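Local coordinates for flagellar regulatory protein C (Vibrio cholerae, PDB 4QHS), which probably hydrolyses ATP as the heptameric AAA+ domain of a sigma-54 activator and so drives transcription of flagellar genes, at residues A[84-89]-A[113-118]. Numbering follows the deposited sequence.
Sequences ATLFGY and ILLDEI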
loop_
_atom_site.group_PDB
_atom_site.type_symbol
_atom_site.label_atom_id
_atom_site.label_comp_id
_atom_site.label_asym_id
_atom_site.label_seq_id
_atom_site.Cartn_x
_atom_site.Cartn_y
_atom_site.Cartn_z
ATOM N N ALA A 84 -4.507 -26.691 6.914
ATOM C CA ALA A 84 -3.475 -27.731 6.938
ATOM C C ALA A 84 -3.861 -28.881 7.877
ATOM O O ALA A 84 -3.626 -30.058 7.576
ATOM C CB ALA A 84 -2.146 -27.153 7.342
ATOM N N THR A 85 -4.452 -28.544 9.015
ATOM C CA THR A 85 -4.842 -29.561 9.980
ATOM C C THR A 85 -5.966 -30.429 9.421
ATOM O O THR A 85 -5.920 -31.650 9.509
ATOM C CB THR A 85 -5.292 -28.936 11.284
ATOM O OG1 THR A 85 -6.342 -28.013 11.003
ATOM C CG2 THR A 85 -4.161 -28.166 11.889
ATOM N N LEU A 86 -6.955 -29.795 8.808
ATOM C CA LEU A 86 -8.089 -30.521 8.230
ATOM C C LEU A 86 -7.698 -31.486 7.107
ATOM O O LEU A 86 -8.096 -32.659 7.114
ATOM C CB LEU A 86 -9.131 -29.530 7.697
ATOM C CG LEU A 86 -10.295 -29.269 8.649
ATOM C CD1 LEU A 86 -11.243 -28.218 8.071
ATOM C CD2 LEU A 86 -11.047 -30.568 8.986
ATOM N N PHE A 87 -6.917 -30.985 6.149
ATOM C CA PHE A 87 -6.611 -31.728 4.931
ATOM C C PHE A 87 -5.260 -32.420 4.962
ATOM O O PHE A 87 -5.011 -33.339 4.182
ATOM C CB PHE A 87 -6.684 -30.789 3.726
ATOM C CG PHE A 87 -8.053 -30.255 3.493
ATOM C CD1 PHE A 87 -9.006 -31.019 2.850
ATOM C CD2 PHE A 87 -8.409 -29.005 3.956
ATOM C CE1 PHE A 87 -10.290 -30.536 2.655
ATOM C CE2 PHE A 87 -9.690 -28.519 3.756
ATOM C CZ PHE A 87 -10.628 -29.285 3.109
ATOM N N GLY A 88 -4.387 -31.988 5.862
ATOM C CA GLY A 88 -3.051 -32.540 5.912
ATOM C C GLY A 88 -2.260 -31.931 4.772
ATOM O O GLY A 88 -2.802 -31.172 3.973
ATOM N N TYR A 89 -0.984 -32.283 4.677
ATOM C CA TYR A 89 -0.111 -31.672 3.697
ATOM C C TYR A 89 1.105 -32.537 3.428
ATOM O O TYR A 89 1.434 -33.448 4.194
ATOM C CB TYR A 89 0.333 -30.281 4.163
ATOM C CG TYR A 89 0.870 -30.246 5.583
ATOM C CD1 TYR A 89 0.008 -30.085 6.668
ATOM C CD2 TYR A 89 2.233 -30.384 5.840
ATOM C CE1 TYR A 89 0.489 -30.054 7.968
ATOM C CE2 TYR A 89 2.724 -30.359 7.140
ATOM C CZ TYR A 89 1.846 -30.189 8.200
ATOM O OH TYR A 89 2.318 -30.149 9.492
ATOM N N ILE A 113 -16.104 -37.344 12.343
ATOM C CA ILE A 113 -15.396 -36.111 12.582
ATOM C C ILE A 113 -16.361 -35.032 13.018
ATOM O O ILE A 113 -17.437 -34.932 12.510
ATOM C CB ILE A 113 -14.556 -35.670 11.382
ATOM C CG1 ILE A 113 -13.667 -34.494 11.755
ATOM C CG2 ILE A 113 -15.404 -35.268 10.268
ATOM C CD1 ILE A 113 -12.534 -34.274 10.836
ATOM N N LEU A 114 -15.958 -34.265 14.008
ATOM C CA LEU A 114 -16.706 -33.145 14.489
ATOM C C LEU A 114 -16.037 -31.859 14.087
ATOM O O LEU A 114 -14.934 -31.604 14.451
ATOM C CB LEU A 114 -16.838 -33.194 15.994
ATOM C CG LEU A 114 -17.259 -31.906 16.673
ATOM C CD1 LEU A 114 -18.565 -31.435 16.170
ATOM C CD2 LEU A 114 -17.345 -32.137 18.107
ATOM N N LEU A 115 -16.730 -31.051 13.318
ATOM C CA LEU A 115 -16.206 -29.778 12.928
ATOM C C LEU A 115 -16.869 -28.694 13.730
ATOM O O LEU A 115 -17.898 -28.210 13.371
ATOM C CB LEU A 115 -16.425 -29.547 11.457
ATOM C CG LEU A 115 -15.941 -30.644 10.552
ATOM C CD1 LEU A 115 -16.542 -30.419 9.255
ATOM C CD2 LEU A 115 -14.477 -30.615 10.441
ATOM N N ASP A 116 -16.248 -28.339 14.833
ATOM C CA ASP A 116 -16.785 -27.419 15.788
ATOM C C ASP A 116 -16.611 -26.015 15.293
ATOM O O ASP A 116 -15.581 -25.663 14.813
ATOM C CB ASP A 116 -16.042 -27.586 17.087
ATOM C CG ASP A 116 -16.933 -27.688 18.255
ATOM O OD1 ASP A 116 -18.026 -27.142 18.243
ATOM O OD2 ASP A 116 -16.517 -28.301 19.227
ATOM N N GLU A 117 -17.655 -25.228 15.401
ATOM C CA GLU A 117 -17.621 -23.840 15.008
ATOM C C GLU A 117 -17.226 -23.638 13.547
ATOM O O GLU A 117 -16.264 -22.999 13.241
ATOM C CB GLU A 117 -16.707 -23.071 15.944
ATOM C CG GLU A 117 -17.234 -22.928 17.339
ATOM C CD GLU A 117 -18.612 -22.338 17.354
ATOM O OE1 GLU A 117 -19.497 -22.882 18.022
ATOM O OE2 GLU A 117 -18.823 -21.333 16.667
ATOM N N ILE A 118 -18.012 -24.190 12.655
ATOM C CA ILE A 118 -17.684 -24.246 11.273
ATOM C C ILE A 118 -17.924 -22.944 10.564
ATOM O O ILE A 118 -17.422 -22.731 9.505
ATOM C CB ILE A 118 -18.488 -25.319 10.592
ATOM C CG1 ILE A 118 -17.811 -25.775 9.313
ATOM C CG2 ILE A 118 -19.820 -24.823 10.280
ATOM C CD1 ILE A 118 -18.280 -27.068 8.848
#
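Leu-86 meets the strand with a single methyl: its CD2 rests 3.7 Å from CD2 of Leu-115 and, more loosely, 4.4 Å from CD1 of Ile-113. The two leucines run at a slant to each other and touch through one branch of each isopropyl fork. Leu-86 extends from the last turn of helix 82-87, and its chi1 of -98° lies away from a staggered value; CD1 continues the chain, anti to CA (chi2 177°), while the contact is made by the second branch, CD2, which is turned off that line. On the strand, Leu-115 holds CG beside its backbone N and anti to its carbonyl carbon (chi1 -52°), a setting from which CD2 points to Leu-86. Ile-113, two residues earlier and on the same side of the strand, reaches across with its long arm, so the methyl of Leu-86 is approached by both. The alpha carbons of Leu-86 and Leu-115 stay 9.4 Å apart, and side chains alone span the gap. Phe-105 of helix 104-107 touches both Leu-86 and Ile-113, and Ile-72 of the neighbouring strand packs on Leu-115. Past Leu-86 the helix closes with a bond of 2.7 Å from Gly-88 N to Ala-84 O, and Gly-88 leaves helical geometry with positive phi. Strand 112-116 belongs to the parallel core sheet of the AAA+ fold; Asp-116, at its end, and Glu-117, just beyond it, match the Asp-Glu of the Walker B motif, yet the contact is made by Ile-113 and Leu-115, not by the acidic pair. No hydrogen bond or charge crosses the interface, so this small, buried join between helix and sheet rests on apolar packing, with no directional bond across it.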